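Local structure of manganese-dependent ADP-ribose/CDP-alcohol diphosphatase (Danio rerio, 2NXF) at residues Pro4-Gly9 with Phe142-Leu147; Glu82-Ser87 with Ser109-Ser114; Val195-Gly200 with Ala263-Asp268; Val251-Gln256 with Cys272-Gly277. The protein probably hydrolyses ADP-ribose, CDP-choline and related CDP-alcohols at a dinuclear metal centre, releasing AMP or CMP. All blocks are in the same frame, centred on the assembly; numbering follows the deposited sequence.

Interaction 1 of 4, residues Pro4-Gly9 with Phe142-Leu147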
loop_
_atom_site.group_PDB
_atom_site.type_symbol
_atom_site.label_atom_id
_atom_site.label_comp_id
_atom_site.label_asym_id
_atom_site.label_seq_id
_atom_site.Cartn_x
_atom_site.Cartn_y
_atom_site.Cartn_z
ATOM N N PRO A 4 15.533 -14.622 -13.753
ATOM C CA PRO A 4 15.135 -13.300 -13.212
ATOM C C PRO A 4 16.269 -12.497 -12.574
ATOM O O PRO A 4 17.182 -13.074 -11.974
ATOM C CB PRO A 4 14.062 -13.630 -12.162
ATOM C CG PRO A 4 14.246 -15.039 -11.807
ATOM C CD PRO A 4 15.029 -15.729 -12.911
ATOM N N VAL A 5 16.213 -11.179 -12.751
ATOM C CA VAL A 5 17.161 -10.259 -12.138
ATOM C C VAL A 5 16.874 -10.138 -10.638
ATOM O O VAL A 5 17.800 -9.981 -9.831
ATOM C CB VAL A 5 17.086 -8.854 -12.801
ATOM C CG1 VAL A 5 18.034 -7.868 -12.127
ATOM C CG2 VAL A 5 17.402 -8.946 -14.288
ATOM N N PHE A 6 15.592 -10.189 -10.272
ATOM C CA PHE A 6 15.181 -9.977 -8.894
ATOM C C PHE A 6 13.817 -10.614 -8.674
ATOM O O PHE A 6 12.992 -10.635 -9.584
ATOM C CB PHE A 6 15.105 -8.467 -8.604
ATOM C CG PHE A 6 15.009 -8.119 -7.135
ATOM C CD1 PHE A 6 16.118 -8.264 -6.290
ATOM C CD2 PHE A 6 13.827 -7.609 -6.605
ATOM C CE1 PHE A 6 16.011 -7.912 -4.921
ATOM C CE2 PHE A 6 13.719 -7.265 -5.247
ATOM C CZ PHE A 6 14.820 -7.424 -4.411
ATOM N N THR A 7 13.587 -11.110 -7.463
ATOM C CA THR A 7 12.361 -11.856 -7.138
ATOM C C THR A 7 11.883 -11.387 -5.771
ATOM O O THR A 7 12.665 -11.347 -4.824
ATOM C CB THR A 7 12.654 -13.386 -7.068
ATOM O OG1 THR A 7 13.143 -13.871 -8.334
ATOM C CG2 THR A 7 11.400 -14.152 -6.683
ATOM N N PHE A 8 10.608 -11.003 -5.655
ATOM C CA PHE A 8 10.123 -10.490 -4.361
ATOM C C PHE A 8 8.685 -10.906 -4.093
ATOM O O PHE A 8 7.911 -11.054 -5.027
ATOM C CB PHE A 8 10.299 -8.977 -4.233
ATOM C CG PHE A 8 9.527 -8.160 -5.249
ATOM C CD1 PHE A 8 8.352 -7.496 -4.895
ATOM C CD2 PHE A 8 10.012 -8.028 -6.557
ATOM C CE1 PHE A 8 7.665 -6.719 -5.828
ATOM C CE2 PHE A 8 9.329 -7.273 -7.505
ATOM C CZ PHE A 8 8.160 -6.622 -7.143
ATOM N N GLY A 9 8.354 -11.112 -2.823
ATOM C CA GLY A 9 6.957 -11.401 -2.440
ATOM C C GLY A 9 6.112 -10.136 -2.328
ATOM O O GLY A 9 6.634 -9.065 -2.049
ATOM N N PHE A 142 16.895 -1.416 -11.674
ATOM C CA PHE A 142 15.568 -1.369 -11.027
ATOM C C PHE A 142 15.571 -0.494 -9.806
ATOM O O PHE A 142 16.594 -0.385 -9.104
ATOM C CB PHE A 142 15.077 -2.774 -10.653
ATOM C CG PHE A 142 14.801 -3.627 -11.846
ATOM C CD1 PHE A 142 13.584 -3.526 -12.504
ATOM C CD2 PHE A 142 15.773 -4.501 -12.344
ATOM C CE1 PHE A 142 13.330 -4.285 -13.645
ATOM C CE2 PHE A 142 15.520 -5.281 -13.482
ATOM C CZ PHE A 142 14.300 -5.166 -14.126
ATOM N N ARG A 143 14.431 0.145 -9.559
ATOM C CA ARG A 143 14.317 1.028 -8.403
ATOM C C ARG A 143 12.949 0.826 -7.780
ATOM O O ARG A 143 11.971 0.701 -8.509
ATOM C CB ARG A 143 14.535 2.488 -8.795
ATOM C CG ARG A 143 14.649 3.387 -7.528
ATOM C CD ARG A 143 15.384 4.652 -7.801
ATOM N NE ARG A 143 16.714 4.371 -8.320
ATOM C CZ ARG A 143 17.807 4.241 -7.570
ATOM N NH1 ARG A 143 17.750 4.391 -6.245
ATOM N NH2 ARG A 143 18.955 3.975 -8.149
ATOM N N PHE A 144 12.907 0.734 -6.447
ATOM C CA PHE A 144 11.647 0.658 -5.687
ATOM C C PHE A 144 11.421 1.983 -4.997
ATOM O O PHE A 144 12.361 2.568 -4.437
ATOM C CB PHE A 144 11.730 -0.411 -4.580
ATOM C CG PHE A 144 11.529 -1.835 -5.052
ATOM C CD1 PHE A 144 11.656 -2.187 -6.385
ATOM C CD2 PHE A 144 11.241 -2.839 -4.123
ATOM C CE1 PHE A 144 11.468 -3.543 -6.790
ATOM C CE2 PHE A 144 11.055 -4.170 -4.524
ATOM C CZ PHE A 144 11.161 -4.512 -5.844
ATOM N N VAL A 145 10.168 2.436 -4.989
ATOM C CA VAL A 145 9.802 3.670 -4.304
ATOM C C VAL A 145 8.591 3.327 -3.444
ATOM O O VAL A 145 7.601 2.786 -3.957
ATOM C CB VAL A 145 9.417 4.793 -5.306
ATOM C CG1 VAL A 145 9.003 6.075 -4.558
ATOM C CG2 VAL A 145 10.580 5.095 -6.285
ATOM N N LEU A 146 8.663 3.612 -2.146
ATOM C CA LEU A 146 7.524 3.410 -1.255
ATOM C C LEU A 146 7.014 4.786 -0.888
ATOM O O LEU A 146 7.809 5.633 -0.437
ATOM C CB LEU A 146 7.936 2.683 0.039
ATOM C CG LEU A 146 7.816 1.151 0.041
ATOM C CD1 LEU A 146 8.929 0.573 -0.818
ATOM C CD2 LEU A 146 7.876 0.599 1.485
ATOM N N LEU A 147 5.712 4.994 -1.092
ATOM C CA LEU A 147 5.080 6.288 -0.837
ATOM C C LEU A 147 4.233 6.262 0.421
ATOM O O LEU A 147 3.822 5.175 0.890
ATOM C CB LEU A 147 4.186 6.676 -2.022
ATOM C CG LEU A 147 4.846 6.806 -3.404
ATOM C CD1 LEU A 147 3.799 7.237 -4.431
ATOM C CD2 LEU A 147 6.024 7.783 -3.334
#
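Phe144 drives the edge of its ring into the face of Phe8, and this edge-to-face pair is the centre of the contact between Pro4-Gly9 and Phe142-Leu147. Its leading atom, CZ, stands 3.6 Å above the plane of the Phe8 ring, over the ring centre, so that most of the Phe8 ring carbons lie at similar distances from it; the closest is CE2 of Phe8, 3.7 Å from CZ of Phe144. The ring planes make an angle of 66°. The two side chains approach from opposite directions. Phe8 meets its partner with CG lodged between the backbone N and the carbonyl carbon (chi1 62°), whereas Phe144 reaches out with CG on the far side from its own carbonyl carbon.

Phe6 joins from the same strand as Phe8, two residues before it. Its CE2 comes to 3.8 Å from CZ of Phe144, with the ring planes at 84° but the approach oblique. One Phe144 atom is therefore shared by two rings, and Phe6, Phe8 and Phe144 form an aromatic cluster. Nearer the N-terminus an aliphatic branch takes over from a ring: CG1 of Val5 comes obliquely to within 3.9 Å of CE2 on the Phe142 ring.

Phe136 and Phe226 also meet the Phe144 ring, and Val5 and Phe6 both face Leu301 in a classic beta bulge. The backbones stay well apart, with CA of Phe8 11.3 Å from CA of Phe144, because the strands belong to different sheets. Side chains interleaved between two mixed sheets in this way form the buried core of the beta sandwich of calcineurin-like phosphoesterases.

Interaction 2 of 4, residues Glu82-Ser87 with Ser109-Ser114. With EOH (ethanol), chain G.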
loop_
_atom_site.group_PDB
_atom_site.type_symbol
_atom_site.label_atom_id
_atom_site.label_comp_id
_atom_site.label_asym_id
_atom_site.label_seq_id
_atom_site.Cartn_x
_atom_site.Cartn_y
_atom_site.Cartn_z
ATOM N N GLU A 82 5.517 -13.973 12.131
ATOM C CA GLU A 82 5.295 -14.729 10.886
ATOM C C GLU A 82 6.222 -14.253 9.780
ATOM O O GLU A 82 6.812 -15.070 9.079
ATOM C CB GLU A 82 3.837 -14.662 10.410
ATOM C CG GLU A 82 2.823 -15.217 11.435
ATOM C CD GLU A 82 2.995 -16.695 11.720
ATOM O OE1 GLU A 82 3.582 -17.422 10.884
ATOM O OE2 GLU A 82 2.542 -17.138 12.805
ATOM N N LEU A 83 6.364 -12.938 9.644
ATOM C CA LEU A 83 7.234 -12.374 8.601
ATOM C C LEU A 83 8.716 -12.629 8.843
ATOM O O LEU A 83 9.472 -12.859 7.894
ATOM C CB LEU A 83 6.963 -10.883 8.404
ATOM C CG LEU A 83 5.713 -10.585 7.582
ATOM C CD1 LEU A 83 5.342 -9.113 7.744
ATOM C CD2 LEU A 83 5.878 -10.917 6.090
ATOM N N ASP A 84 9.140 -12.615 10.104
ATOM C CA ASP A 84 10.558 -12.850 10.426
ATOM C C ASP A 84 11.044 -14.233 9.992
ATOM O O ASP A 84 12.232 -14.419 9.710
ATOM C CB ASP A 84 10.809 -12.663 11.922
ATOM C CG ASP A 84 10.832 -11.209 12.335
ATOM O OD1 ASP A 84 10.945 -10.317 11.469
ATOM O OD2 ASP A 84 10.723 -10.950 13.551
ATOM N N ALA A 85 10.124 -15.196 9.956
ATOM C CA ALA A 85 10.422 -16.566 9.534
ATOM C C ALA A 85 10.895 -16.645 8.080
ATOM O O ALA A 85 11.499 -17.644 7.688
ATOM C CB ALA A 85 9.200 -17.458 9.749
ATOM N N CYS A 86 10.626 -15.601 7.285
ATOM C CA CYS A 86 11.028 -15.583 5.874
ATOM C C CYS A 86 12.529 -15.344 5.692
ATOM O O CYS A 86 13.089 -15.661 4.637
ATOM C CB CYS A 86 10.235 -14.537 5.089
ATOM S SG CYS A 86 10.013 -14.951 3.337
ATOM N N SER A 87 13.169 -14.766 6.714
ATOM C CA SER A 87 14.627 -14.530 6.718
ATOM C C SER A 87 15.172 -13.589 5.630
ATOM O O SER A 87 16.345 -13.680 5.267
ATOM C CB SER A 87 15.396 -15.863 6.693
ATOM O OG SER A 87 14.957 -16.734 7.722
ATOM N N SER A 109 9.520 4.268 15.416
ATOM C CA SER A 109 10.358 3.506 16.349
ATOM C C SER A 109 10.097 1.994 16.288
ATOM O O SER A 109 10.735 1.220 17.019
ATOM C CB SER A 109 10.157 4.017 17.788
ATOM O OG SER A 109 8.899 3.576 18.275
ATOM N N SER A 110 9.164 1.582 15.427
ATOM C CA SER A 110 8.674 0.196 15.400
ATOM C C SER A 110 9.340 -0.672 14.324
ATOM O O SER A 110 10.081 -0.168 13.482
ATOM C CB SER A 110 7.166 0.176 15.160
ATOM O OG SER A 110 6.871 0.369 13.770
ATOM N N ARG A 111 9.011 -1.963 14.339
ATOM C CA ARG A 111 9.458 -2.912 13.308
ATOM C C ARG A 111 8.882 -2.567 11.925
ATOM O O ARG A 111 9.374 -3.078 10.906
ATOM C CB ARG A 111 9.051 -4.353 13.662
ATOM C CG ARG A 111 9.706 -4.948 14.934
ATOM C CD ARG A 111 11.178 -5.279 14.785
ATOM N NE ARG A 111 11.551 -6.009 13.565
ATOM C CZ ARG A 111 11.348 -7.309 13.328
ATOM N NH1 ARG A 111 10.711 -8.083 14.201
ATOM N NH2 ARG A 111 11.768 -7.832 12.178
ATOM N N LEU A 112 7.850 -1.714 11.883
ATOM C CA LEU A 112 7.241 -1.321 10.599
ATOM C C LEU A 112 8.001 -0.215 9.854
ATOM O O LEU A 112 7.623 0.146 8.730
ATOM C CB LEU A 112 5.772 -0.901 10.771
ATOM C CG LEU A 112 4.853 -2.020 11.282
ATOM C CD1 LEU A 112 3.441 -1.443 11.526
ATOM C CD2 LEU A 112 4.773 -3.150 10.288
ATOM N N ASN A 113 9.037 0.333 10.481
ATOM C CA ASN A 113 9.889 1.299 9.804
ATOM C C ASN A 113 10.988 0.531 9.067
ATOM O O ASN A 113 12.023 0.163 9.652
ATOM C CB ASN A 113 10.469 2.310 10.802
ATOM C CG ASN A 113 11.435 3.294 10.143
ATOM O OD1 ASN A 113 11.679 3.228 8.928
ATOM N ND2 ASN A 113 11.990 4.205 10.935
ATOM N N SER A 114 10.773 0.309 7.774
ATOM C CA SER A 114 11.756 -0.390 6.947
ATOM C C SER A 114 12.641 0.561 6.132
ATOM O O SER A 114 13.414 0.121 5.283
ATOM C CB SER A 114 11.046 -1.385 6.026
ATOM O OG SER A 114 9.984 -0.761 5.332
HETATM C C1 EOH G . 13.839 -16.330 1.514
HETATM C C2 EOH G . 15.109 -16.275 0.663
HETATM O O EOH G . 14.029 -17.111 2.684
#
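Asp84 and Arg111 meet through a salt bridge that is well aligned and carries the whole contact. The guanidinium grips the carboxylate end-on with two nitrogens, one to each oxygen: NH2 of Arg111 gives to OD1 of Asp84 at 2.7 Å, and NH1 of Arg111 to OD2 of Asp84 at 2.9 Å. Both bonds are nearly straight, at 164° and 167°, and use the syn sides of the oxygens. The two flat groups are only 23° from coplanar, and this paired grip restrains the rotation of both. Arg111 gets there by folding its chain at chi2 and chi3, which turns the head group toward Asp84.

The bridge stands at the surface: both residues are exposed, and nothing else passes between the two segments. On the side of Glu82-Ser87 remote from Arg111, the backbone O of Cys86 accepts from an ethanol O at 2.6 Å, probably a molecule from the crystallisation liquor.

The firmer packing lies beneath, where Leu112 rests on Leu76 and Met80, with its backbone N bonded to Ser110 OG in an ST turn. The bridge thus joins the C-terminal part of helix 72-84 to the loop following helix 104-108, beside strand 89-92.

Interaction 3 of 4, residues Val195-Gly200 with Ala263-Asp268. With ZN (zinc ion), chain C; ZN (zinc ion), chain B.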
loop_
_atom_site.group_PDB
_atom_site.type_symbol
_atom_site.label_atom_id
_atom_site.label_comp_id
_atom_site.label_asym_id
_atom_site.label_seq_id
_atom_site.Cartn_x
_atom_site.Cartn_y
_atom_site.Cartn_z
ATOM N N VAL A 195 -12.932 10.848 1.968
ATOM C CA VAL A 195 -13.318 10.237 3.230
ATOM C C VAL A 195 -12.090 10.166 4.134
ATOM O O VAL A 195 -10.954 10.198 3.644
ATOM C CB VAL A 195 -13.891 8.795 3.044
ATOM C CG1 VAL A 195 -15.268 8.868 2.399
ATOM C CG2 VAL A 195 -12.946 7.914 2.219
ATOM N N LYS A 196 -12.346 10.069 5.436
ATOM C CA LYS A 196 -11.342 10.106 6.496
ATOM C C LYS A 196 -10.371 8.920 6.430
ATOM O O LYS A 196 -9.224 9.012 6.901
ATOM C CB LYS A 196 -12.088 10.116 7.840
ATOM C CG LYS A 196 -11.261 10.321 9.075
ATOM C CD LYS A 196 -12.178 10.328 10.299
ATOM C CE LYS A 196 -11.398 10.061 11.566
ATOM N NZ LYS A 196 -12.244 10.238 12.794
ATOM N N PHE A 197 -10.817 7.803 5.843
ATOM C CA PHE A 197 -9.931 6.636 5.752
ATOM C C PHE A 197 -8.971 6.672 4.549
ATOM O O PHE A 197 -8.207 5.737 4.348
ATOM C CB PHE A 197 -10.711 5.320 5.835
ATOM C CG PHE A 197 -11.752 5.117 4.761
ATOM C CD1 PHE A 197 -11.388 4.616 3.498
ATOM C CD2 PHE A 197 -13.112 5.327 5.038
ATOM C CE1 PHE A 197 -12.358 4.351 2.508
ATOM C CE2 PHE A 197 -14.104 5.062 4.052
ATOM C CZ PHE A 197 -13.729 4.578 2.801
ATOM N N ASN A 198 -9.039 7.751 3.762
ATOM C CA ASN A 198 -8.075 8.012 2.709
ATOM C C ASN A 198 -7.147 9.174 3.061
ATOM O O ASN A 198 -7.195 9.730 4.161
ATOM C CB ASN A 198 -8.774 8.256 1.364
ATOM C CG ASN A 198 -9.489 7.032 0.858
ATOM O OD1 ASN A 198 -9.140 5.891 1.216
ATOM N ND2 ASN A 198 -10.478 7.242 -0.004
ATOM N N GLY A 199 -6.306 9.531 2.109
ATOM C CA GLY A 199 -5.328 10.576 2.309
ATOM C C GLY A 199 -4.720 10.934 0.981
ATOM O O GLY A 199 -5.097 10.387 -0.061
ATOM N N GLY A 200 -3.782 11.868 1.030
ATOM C CA GLY A 200 -3.086 12.280 -0.168
ATOM C C GLY A 200 -1.593 12.471 0.022
ATOM O O GLY A 200 -1.041 12.267 1.121
ATOM N N ALA A 263 -0.657 -1.092 -5.258
ATOM C CA ALA A 263 -1.332 -0.595 -4.069
ATOM C C ALA A 263 -2.167 -1.685 -3.412
ATOM O O ALA A 263 -2.371 -2.743 -4.001
ATOM C CB ALA A 263 -2.224 0.601 -4.435
ATOM N N GLY A 264 -2.638 -1.416 -2.197
ATOM C CA GLY A 264 -3.585 -2.308 -1.510
ATOM C C GLY A 264 -4.859 -1.498 -1.320
ATOM O O GLY A 264 -5.330 -0.814 -2.254
ATOM N N HIS A 265 -5.421 -1.582 -0.111
ATOM C CA HIS A 265 -6.570 -0.763 0.345
ATOM C C HIS A 265 -7.909 -1.211 -0.203
ATOM O O HIS A 265 -8.842 -1.428 0.574
ATOM C CB HIS A 265 -6.337 0.748 0.112
ATOM C CG HIS A 265 -7.288 1.657 0.848
ATOM N ND1 HIS A 265 -7.383 1.697 2.226
ATOM C CD2 HIS A 265 -8.111 2.631 0.389
ATOM C CE1 HIS A 265 -8.236 2.643 2.584
ATOM N NE2 HIS A 265 -8.704 3.223 1.485
ATOM N N ASP A 266 -8.034 -1.331 -1.526
ATOM C CA ASP A 266 -9.278 -1.855 -2.096
ATOM C C ASP A 266 -9.169 -3.375 -2.066
ATOM O O ASP A 266 -8.500 -3.971 -2.924
ATOM C CB ASP A 266 -9.467 -1.349 -3.539
ATOM C CG ASP A 266 -10.740 -1.842 -4.183
ATOM O OD1 ASP A 266 -11.447 -2.695 -3.595
ATOM O OD2 ASP A 266 -11.069 -1.345 -5.288
ATOM N N HIS A 267 -9.826 -4.000 -1.082
ATOM C CA HIS A 267 -9.637 -5.445 -0.842
ATOM C C HIS A 267 -10.142 -6.306 -1.994
ATOM O O HIS A 267 -9.774 -7.464 -2.088
ATOM C CB HIS A 267 -10.347 -5.882 0.446
ATOM C CG HIS A 267 -9.870 -5.156 1.669
ATOM N ND1 HIS A 267 -10.657 -5.004 2.793
ATOM C CD2 HIS A 267 -8.688 -4.552 1.947
ATOM C CE1 HIS A 267 -9.979 -4.327 3.709
ATOM N NE2 HIS A 267 -8.782 -4.039 3.222
ATOM N N ASP A 268 -11.012 -5.745 -2.843
ATOM C CA ASP A 268 -11.509 -6.444 -4.031
ATOM C C ASP A 268 -10.447 -6.565 -5.125
ATOM O O ASP A 268 -10.583 -7.407 -6.033
ATOM C CB ASP A 268 -12.704 -5.697 -4.615
ATOM C CG ASP A 268 -14.005 -5.956 -3.857
ATOM O OD1 ASP A 268 -14.024 -6.751 -2.888
ATOM O OD2 ASP A 268 -15.031 -5.381 -4.276
HETATM ZN ZN ZN C . -6.673 0.465 3.961
HETATM ZN ZN ZN B . -7.405 -2.737 4.430
HETATM O O HOH W 1 -7.912 -1.094 3.150
#
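His265 NE2 donates to Asn198 OD1 at 2.7 Å, the one hydrogen bond between Val195-Gly200 and Ala263-Asp268, and so ties a loop to the dinuclear metal centre of this metallophosphoesterase. NE2 lies almost in line with the C=O bond of Asn198 (C=O...N angle 167°), but OD1 sits 32° out of the imidazole plane, and the bond is correspondingly bent at the hydrogen, to 131°. Asn198 is a second-shell residue: it holds the nitrogen of the ring remote from the metal, while ND1 of His265 binds one zinc ion at 2.2 Å. CG of His265 lies anti to the backbone N, which carries the ring toward Asn198. Asn198 is itself positioned through ND2, which is bonded to the backbone oxygens of Arg193 and Ile239.

Phe197 supports the same imidazole from another side. The rings meet rim to rim, neither lying over the other, with CD1 of Phe197 3.6 Å from NE2 of His265. Val195 CG2 sits above the centre of the Phe197 ring on one face, within the turn that runs from Val195 to Asn198. With ND1 on the zinc ion and NE2 bonded to the amide oxygen, the imidazole is fixed at both nitrogens, which restrains its turning about CB-CG.

His228, Asn96 and Asp60 also bind the zinc held by His265. The second zinc takes NE2 of His267 at 2.2 Å, together with Asp13, Gln15 and Asp60, so Asp60 is shared by both metals. A water also bridges the two zinc ions, lying 2.1 Å from each and donating a hydrogen bond to the backbone O of His265 at 2.8 Å.

Interaction 4 of 4, residues Val251-Gln256 with Cys272-Gly277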
loop_
_atom_site.group_PDB
_atom_site.type_symbol
_atom_site.label_atom_id
_atom_site.label_comp_id
_atom_site.label_asym_id
_atom_site.label_seq_id
_atom_site.Cartn_x
_atom_site.Cartn_y
_atom_site.Cartn_z
ATOM N N VAL A 251 2.285 13.073 -12.568
ATOM C CA VAL A 251 3.715 12.790 -12.383
ATOM C C VAL A 251 4.111 11.495 -13.117
ATOM O O VAL A 251 5.051 11.504 -13.917
ATOM C CB VAL A 251 4.109 12.712 -10.887
ATOM C CG1 VAL A 251 5.564 12.226 -10.721
ATOM C CG2 VAL A 251 3.931 14.087 -10.230
ATOM N N LEU A 252 3.358 10.422 -12.902
ATOM C CA LEU A 252 3.702 9.126 -13.503
ATOM C C LEU A 252 3.738 9.194 -15.019
ATOM O O LEU A 252 4.634 8.614 -15.650
ATOM C CB LEU A 252 2.716 8.046 -13.075
ATOM C CG LEU A 252 2.556 7.817 -11.572
ATOM C CD1 LEU A 252 1.528 6.709 -11.334
ATOM C CD2 LEU A 252 3.911 7.513 -10.900
ATOM N N ARG A 253 2.764 9.898 -15.597
ATOM C CA ARG A 253 2.632 9.994 -17.061
ATOM C C ARG A 253 3.773 10.773 -17.729
ATOM O O ARG A 253 3.970 10.673 -18.945
ATOM C CB ARG A 253 1.277 10.593 -17.434
ATOM C CG ARG A 253 0.126 9.647 -17.092
ATOM C CD ARG A 253 -1.230 10.318 -17.226
ATOM N NE ARG A 253 -2.310 9.343 -17.049
ATOM C CZ ARG A 253 -3.539 9.649 -16.637
ATOM N NH1 ARG A 253 -3.847 10.904 -16.333
ATOM N NH2 ARG A 253 -4.457 8.697 -16.527
ATOM N N SER A 254 4.511 11.536 -16.921
ATOM C CA SER A 254 5.670 12.314 -17.359
ATOM C C SER A 254 6.953 11.496 -17.491
ATOM O O SER A 254 7.965 12.011 -17.977
ATOM C CB SER A 254 5.925 13.437 -16.345
ATOM O OG SER A 254 4.890 14.405 -16.441
ATOM N N HIS A 255 6.925 10.239 -17.045
ATOM C CA HIS A 255 8.156 9.462 -16.914
ATOM C C HIS A 255 8.064 8.052 -17.476
ATOM O O HIS A 255 7.317 7.213 -16.948
ATOM C CB HIS A 255 8.565 9.397 -15.440
ATOM C CG HIS A 255 8.855 10.739 -14.851
ATOM N ND1 HIS A 255 10.016 11.428 -15.118
ATOM C CD2 HIS A 255 8.132 11.525 -14.015
ATOM C CE1 HIS A 255 9.995 12.587 -14.479
ATOM N NE2 HIS A 255 8.869 12.661 -13.791
ATOM N N GLN A 256 8.878 7.792 -18.506
ATOM C CA GLN A 256 8.926 6.463 -19.114
ATOM C C GLN A 256 9.511 5.376 -18.209
ATOM O O GLN A 256 9.300 4.176 -18.457
ATOM C CB GLN A 256 9.623 6.492 -20.482
ATOM C CG GLN A 256 8.740 7.093 -21.574
ATOM C CD GLN A 256 8.835 6.356 -22.906
ATOM O OE1 GLN A 256 9.333 6.904 -23.890
ATOM N NE2 GLN A 256 8.351 5.109 -22.942
ATOM N N CYS A 272 -5.110 -2.339 -14.309
ATOM C CA CYS A 272 -5.288 -1.769 -15.647
ATOM C C CYS A 272 -3.968 -1.195 -16.120
ATOM O O CYS A 272 -3.071 -0.959 -15.326
ATOM C CB CYS A 272 -6.333 -0.658 -15.642
ATOM S SG CYS A 272 -5.875 0.695 -14.564
ATOM N N THR A 273 -3.875 -0.974 -17.425
ATOM C CA THR A 273 -2.727 -0.304 -18.012
ATOM C C THR A 273 -3.168 1.117 -18.349
ATOM O O THR A 273 -4.207 1.308 -19.005
ATOM C CB THR A 273 -2.288 -1.028 -19.297
ATOM O OG1 THR A 273 -2.192 -2.434 -19.028
ATOM C CG2 THR A 273 -0.944 -0.504 -19.778
ATOM N N ASP A 274 -2.394 2.109 -17.904
ATOM C CA ASP A 274 -2.667 3.497 -18.268
ATOM C C ASP A 274 -2.355 3.708 -19.755
ATOM O O ASP A 274 -1.615 2.923 -20.343
ATOM C CB ASP A 274 -1.833 4.470 -17.429
ATOM C CG ASP A 274 -2.225 5.912 -17.683
ATOM O OD1 ASP A 274 -3.287 6.320 -17.176
ATOM O OD2 ASP A 274 -1.511 6.623 -18.436
ATOM N N SER A 275 -2.901 4.766 -20.357
ATOM C CA SER A 275 -2.561 5.094 -21.750
ATOM C C SER A 275 -1.048 5.295 -21.971
ATOM O O SER A 275 -0.554 5.099 -23.086
ATOM C CB SER A 275 -3.364 6.303 -22.272
ATOM O OG SER A 275 -3.149 7.456 -21.468
ATOM N N SER A 276 -0.330 5.662 -20.907
ATOM C CA SER A 276 1.139 5.785 -20.924
ATOM C C SER A 276 1.866 4.438 -21.045
ATOM O O SER A 276 3.043 4.406 -21.413
ATOM C CB SER A 276 1.636 6.498 -19.661
ATOM O OG SER A 276 1.562 5.636 -18.516
ATOM N N GLY A 277 1.180 3.339 -20.725
ATOM C CA GLY A 277 1.797 2.006 -20.716
ATOM C C GLY A 277 2.119 1.492 -19.315
ATOM O O GLY A 277 2.377 0.298 -19.127
#
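Arg253 and Asp274 supply the charged part of this contact, a salt bridge in which the arginine grips side-on through NE and NH2. The shorter bond runs from NH2 of Arg253 to OD1 of Asp274, 2.7 Å and nearly straight at 161°. NE of Arg253 reaches OD2 of Asp274 at 3.2 Å and makes a second, weak bond to OD1. Both oxygens are met on their syn sides, the partners lying close to the guanidinium plane, although the two planes are turned 31° apart. The arginine chain is extended from CG to NE and crosses the aspartate side chain at about a right angle.

Among the hydrogen bonds from the backbone, the N of Ser276 gives to OD2 of Asp274 at 2.9 Å, from the face of the carboxylate opposite to that approached by NE of Arg253. OD2 is thus held between two donors. This Asx turn coincides with a type I turn closed by Gly277 N on Asp274 O at 2.9 Å. His232 bonds to OD1, so the buried carboxylate is held at both oxygens, which would probably favour its ionised form. Glu246 pairs with NH1 of Arg253 and steadies the guanidinium.

Apolar contact is slight: CG of Arg253 lies 4.3 Å from CB of Ser276.

Cys272, bonded through a disulfide to Cys234, fastens the strand that leads into the turn. The whole joins the C-terminal part of helix 245-253 to the turn of a beta hairpin formed by strands 270-273 and 279-282, at the edge of the seven-stranded sheet.

In the fold
The four contacts sample the core, the surface and the metal site of a metallophosphoesterase. Interaction 1 joins the two large sheets and interaction 3 lies at the zinc centre, with about 22 Å between the centres of the two contacts. Interaction 2 is nested in sequence inside the loop closed by interaction 1, their centres about 17 Å apart. It ties together surface elements flanking the six-stranded sheet, whereas interaction 4 lies at the edge of the seven-stranded one, about 32 Å from interaction 2 by centres and on the opposite side of the chain's middle. Interactions 3 and 4 alternate along the chain: strand 258-263 runs from the helix end of interaction 4 to the metal-binding loop of interaction 3.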